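Local coordinates for protein peptidase family U32 (Geobacillus thermoleovorans, PDB 4HE5) that probably forms the all-beta C-terminal domain of a U32-family peptidase, its own part in the enzyme's activity not being established, at residues G33-F38 against N45-I50; T19-V24 against I70-V75. All blocks are in the same frame, centred on the assembly; numbering follows the deposited sequence.

Contact 1 of 2, residues G33-F38 against N45-I50; sequences GDEVEF and NFTQVI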
# COMPACT_ATOMS: atom_id res chain seq x y z
N GLY A 33 6.69 -5.62 7.46
CA GLY A 33 7.62 -6.69 7.20
C GLY A 33 7.18 -7.61 6.06
O GLY A 33 7.96 -8.38 5.53
N ASP A 34 5.93 -7.51 5.66
CA ASP A 34 5.48 -8.27 4.52
C ASP A 34 6.10 -7.72 3.23
O ASP A 34 6.27 -6.52 3.08
CB ASP A 34 3.98 -8.26 4.40
CG ASP A 34 3.23 -9.17 5.32
OD1 ASP A 34 3.85 -10.07 5.92
OD2 ASP A 34 1.99 -8.99 5.42
N GLU A 35 6.40 -8.60 2.27
CA GLU A 35 6.93 -8.21 0.98
C GLU A 35 5.79 -8.20 -0.02
O GLU A 35 5.02 -9.17 -0.15
CB GLU A 35 8.05 -9.14 0.56
CG GLU A 35 8.74 -8.62 -0.70
CD GLU A 35 9.66 -9.74 -1.18
OE1 GLU A 35 10.40 -10.20 -0.29
OE2 GLU A 35 9.52 -10.07 -2.35
N VAL A 36 5.65 -7.12 -0.75
CA VAL A 36 4.58 -6.94 -1.73
C VAL A 36 5.16 -6.53 -3.08
O VAL A 36 6.34 -6.16 -3.16
CB VAL A 36 3.53 -5.92 -1.30
CG1 VAL A 36 2.94 -6.28 0.06
CG2 VAL A 36 4.06 -4.50 -1.24
N GLU A 37 4.34 -6.62 -4.10
CA GLU A 37 4.70 -6.16 -5.45
C GLU A 37 3.57 -5.27 -5.96
O GLU A 37 2.41 -5.66 -5.85
CB GLU A 37 4.98 -7.33 -6.40
CG GLU A 37 5.63 -6.93 -7.69
CD GLU A 37 5.94 -8.07 -8.62
OE1 GLU A 37 6.73 -7.86 -9.55
OE2 GLU A 37 5.39 -9.18 -8.50
N PHE A 38 3.91 -4.12 -6.50
CA PHE A 38 3.00 -3.21 -7.12
C PHE A 38 3.06 -3.34 -8.65
O PHE A 38 4.15 -3.49 -9.21
CB PHE A 38 3.33 -1.74 -6.79
CG PHE A 38 3.11 -1.43 -5.35
CD1 PHE A 38 4.15 -1.37 -4.45
CD2 PHE A 38 1.81 -1.20 -4.90
CE1 PHE A 38 3.91 -1.08 -3.12
CE2 PHE A 38 1.60 -0.88 -3.57
CZ PHE A 38 2.64 -0.81 -2.69
N ASN A 45 6.60 -2.50 -12.61
CA ASN A 45 6.34 -3.10 -11.29
C ASN A 45 7.60 -3.14 -10.44
O ASN A 45 8.78 -3.19 -10.83
CB ASN A 45 5.74 -4.46 -11.64
CG ASN A 45 6.70 -5.23 -12.54
OD1 ASN A 45 6.99 -4.80 -13.65
ND2 ASN A 45 7.19 -6.34 -12.02
N PHE A 46 7.37 -3.05 -9.15
CA PHE A 46 8.48 -3.10 -8.21
C PHE A 46 8.01 -3.79 -6.91
O PHE A 46 6.84 -3.82 -6.54
CB PHE A 46 9.06 -1.73 -7.92
CG PHE A 46 8.15 -0.79 -7.20
CD1 PHE A 46 8.20 -0.60 -5.83
CD2 PHE A 46 7.20 -0.05 -7.89
CE1 PHE A 46 7.40 0.29 -5.16
CE2 PHE A 46 6.37 0.87 -7.26
CZ PHE A 46 6.47 1.03 -5.88
N THR A 47 8.97 -4.37 -6.21
CA THR A 47 8.75 -5.00 -4.92
C THR A 47 9.09 -4.03 -3.80
O THR A 47 9.96 -3.15 -3.93
CB THR A 47 9.57 -6.30 -4.72
OG1 THR A 47 10.92 -6.03 -4.95
CG2 THR A 47 9.13 -7.26 -5.80
N GLN A 48 8.42 -4.21 -2.69
CA GLN A 48 8.40 -3.29 -1.55
C GLN A 48 8.30 -4.15 -0.30
O GLN A 48 7.40 -4.99 -0.26
CB GLN A 48 7.24 -2.29 -1.62
CG GLN A 48 7.03 -1.35 -0.49
CD GLN A 48 7.93 -0.18 -0.51
OE1 GLN A 48 8.01 0.53 -1.52
NE2 GLN A 48 8.62 0.02 0.63
N VAL A 49 9.09 -3.94 0.72
CA VAL A 49 8.75 -4.43 2.07
C VAL A 49 7.97 -3.31 2.76
O VAL A 49 8.38 -2.15 2.78
CB VAL A 49 10.00 -4.85 2.88
CG1 VAL A 49 9.63 -5.20 4.32
CG2 VAL A 49 10.71 -6.03 2.19
N ILE A 50 6.82 -3.65 3.33
CA ILE A 50 5.99 -2.74 4.07
C ILE A 50 6.69 -2.33 5.37
O ILE A 50 7.10 -3.22 6.11
CB ILE A 50 4.59 -3.34 4.36
CG1 ILE A 50 3.87 -3.78 3.11
CG2 ILE A 50 3.75 -2.40 5.20
CD1 ILE A 50 3.60 -2.71 2.09
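Val36 and Gln48 form the central hydrogen-bonded pair of an antiparallel ladder, Val36 N reaching Gln48 O at 2.8 Å and Gln48 N returning to Val36 O at 2.9 Å. Phe38 and Phe46 make the next such pair, whose return bond from Phe46 N to Phe38 O is longer, 3.3 Å. At the other end Gly33, with positive phi, and Asp34 together sit opposite Ile50 in a G1 beta bulge, Gly33 N donating to Ile50 O and Ile50 N to Asp34 O. The segment axes diverge from antiparallel, at 148°, consistent with a twisted ribbon.

Phe46 CG sits between its backbone N and carbonyl carbon (chi1 66°), swinging the ring across to the neighbouring strand so that Phe38 CB lies over one ring face. The two rings are oblique, planes 36° apart, with Phe38 CD1 3.6 Å from Phe46 CZ. Gln48 CB meets the edge of the Phe38 ring at 3.8 Å from CE1. The Gln48 chain then bends so that both amide ends are used: NE2 bonds Val49 O at 3.1 Å from above the carbonyl plane, and OE1 accepts from the backbone N of Lys76. Ile50 CD1 packs on Val36 CG2 at 3.8 Å, while Met85 covers Val36 and Phe38 from strand 84-86.

On the other face, Glu37 crosses Thr47 at a slant, CG against CG2. The whole is a beta hairpin whose buried face carries Val36, Phe38, Phe46 and Gln48, and whose more exposed face carries Glu35, Glu37, Thr47 and Val49.

Contact 2 of 2, residues T19-V24 against I70-V75; sequences TGIATV and IVKFKV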
# COMPACT_ATOMS: atom_id res chain seq x y z
N THR A 19 5.34 13.54 0.08
CA THR A 19 5.81 12.68 1.13
C THR A 19 6.20 11.28 0.71
O THR A 19 6.85 10.56 1.46
CB THR A 19 4.73 12.53 2.20
OG1 THR A 19 3.56 12.03 1.62
CG2 THR A 19 4.41 13.88 2.83
N GLY A 20 5.83 10.85 -0.49
CA GLY A 20 6.07 9.50 -0.93
C GLY A 20 5.17 8.44 -0.33
O GLY A 20 5.43 7.24 -0.40
N ILE A 21 4.08 8.87 0.25
CA ILE A 21 3.09 8.05 0.91
C ILE A 21 2.01 7.59 -0.09
O ILE A 21 1.40 8.42 -0.79
CB ILE A 21 2.43 8.79 2.09
CG1 ILE A 21 3.42 9.00 3.24
CG2 ILE A 21 1.13 8.10 2.55
CD1 ILE A 21 3.72 7.77 4.07
N ALA A 22 1.81 6.28 -0.11
CA ALA A 22 0.70 5.67 -0.84
C ALA A 22 -0.48 5.50 0.10
O ALA A 22 -0.31 5.10 1.24
CB ALA A 22 1.12 4.31 -1.37
N THR A 23 -1.67 5.76 -0.44
CA THR A 23 -2.94 5.51 0.25
C THR A 23 -3.56 4.31 -0.45
O THR A 23 -3.86 4.37 -1.66
CB THR A 23 -3.84 6.72 0.14
OG1 THR A 23 -3.23 7.82 0.85
CG2 THR A 23 -5.18 6.47 0.82
N VAL A 24 -3.73 3.25 0.31
CA VAL A 24 -4.14 1.96 -0.19
C VAL A 24 -5.38 1.50 0.56
O VAL A 24 -5.51 1.76 1.76
CB VAL A 24 -3.00 0.96 -0.05
CG1 VAL A 24 -3.29 -0.47 -0.45
CG2 VAL A 24 -1.80 1.46 -0.85
N ILE A 70 -8.61 2.00 4.97
CA ILE A 70 -7.66 2.86 4.31
C ILE A 70 -6.37 2.90 5.11
O ILE A 70 -6.39 3.23 6.29
CB ILE A 70 -8.24 4.30 4.18
CG1 ILE A 70 -9.60 4.30 3.52
CG2 ILE A 70 -7.26 5.21 3.47
CD1 ILE A 70 -9.62 3.63 2.17
N VAL A 71 -5.28 2.56 4.44
CA VAL A 71 -4.00 2.54 5.11
C VAL A 71 -2.97 3.25 4.26
O VAL A 71 -3.10 3.36 3.05
CB VAL A 71 -3.52 1.18 5.62
CG1 VAL A 71 -4.55 0.46 6.47
CG2 VAL A 71 -3.21 0.51 4.32
N LYS A 72 -1.99 3.80 4.92
CA LYS A 72 -0.99 4.66 4.32
C LYS A 72 0.39 4.16 4.69
O LYS A 72 0.63 3.77 5.85
CB LYS A 72 -1.22 6.08 4.80
CG LYS A 72 -2.49 6.72 4.27
CD LYS A 72 -2.81 8.05 4.90
CE LYS A 72 -4.20 8.53 4.53
NZ LYS A 72 -4.10 9.21 3.24
N PHE A 73 1.33 4.18 3.74
CA PHE A 73 2.70 3.81 4.03
C PHE A 73 3.61 4.34 2.90
O PHE A 73 3.15 4.69 1.82
CB PHE A 73 2.85 2.29 4.22
CG PHE A 73 2.26 1.49 3.14
CD1 PHE A 73 0.95 0.99 3.24
CD2 PHE A 73 2.97 1.22 1.96
CE1 PHE A 73 0.41 0.26 2.20
CE2 PHE A 73 2.39 0.46 0.96
CZ PHE A 73 1.10 -0.00 1.07
N LYS A 74 4.92 4.44 3.23
CA LYS A 74 5.90 4.94 2.27
C LYS A 74 6.11 3.91 1.18
O LYS A 74 6.20 2.70 1.44
CB LYS A 74 7.23 5.24 3.01
CG LYS A 74 8.26 5.92 2.15
CD LYS A 74 7.98 7.37 1.90
CE LYS A 74 9.07 8.16 1.20
NZ LYS A 74 10.37 8.13 1.85
N VAL A 75 6.26 4.38 -0.07
CA VAL A 75 6.65 3.51 -1.18
C VAL A 75 7.89 4.10 -1.85
O VAL A 75 8.16 5.29 -1.81
CB VAL A 75 5.51 3.27 -2.14
CG1 VAL A 75 4.43 2.48 -1.42
CG2 VAL A 75 4.96 4.56 -2.71
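Val24 and Val71 are joined by a reciprocal pair of backbone bonds, each 2.8 Å, Val24 N to Val71 O and Val71 N to Val24 O. They belong to an antiparallel beta ladder in which strand 70-74 is added to strand 21-26 after a long excursion of the chain. Strand 70-74 is last in the order of the six-stranded sheet, although Lys72 also bonds through its backbone to Trp54 of strand 53-54. Ala22 with Phe73 is the neighbouring hydrogen-bonded pair, Ala22 N lying 2.8 Å from Phe73 O, and Val75 N closes the ladder on Gly20 O. The segment axes run at 155°.

On the buried face the Phe73 ring reaches Val24: CZ comes to 3.8 Å from Val24 CG2, the ring meeting it obliquely. Ala22 CB meets Val75 CG1 at the same separation, 3.8 Å. Around them, Phe73 also touches Ile53, which probably helps to fix its ring, and Val75 rests on Phe38 and Tyr15. Backbone bonds from Thr23 to Leu13 and Gly14 tie strand 21-26 to strand 8-16 along its other edge.

The opposite face is more polar. Lys72 and Thr23 run side by side; the lysine is extended until a final bend (chi4 -84°) folds its ammonium group back, and NZ donates to Thr23 OG1 at 2.9 Å. The Ile21 and Lys72 side chains cross at about a right angle, with Ile21 CG2 against Lys72 CB. At the turn, where Gly20 has a positive phi of 74°, the bent Lys74 chain lies against the backbone, its CE 3.3 Å from Thr19 O.

How the contacts relate
Contact 1 is nested in the chain segment closed by contact 2, and their centres are about 12 Å apart. They lie toward opposite ends of the strand order of one sheet, yet side chains of the hairpin 35-39/46-49 and its flank meet Phe73 of strand 70-74: Ile50 CD1 is 3.6 Å from Phe73 CE2, and Phe38 CZ is 3.9 Å from that same atom. Gln48 OE1 also packs 3.3 Å from Val75 CA. Strands far apart in the sheet order thus share a largely apolar interior, with Phe73 of contact 2 packed against residues of contact 1, consistent with a strongly curled, barrel-like sheet. The geometry identifies no catalytic site or ligand.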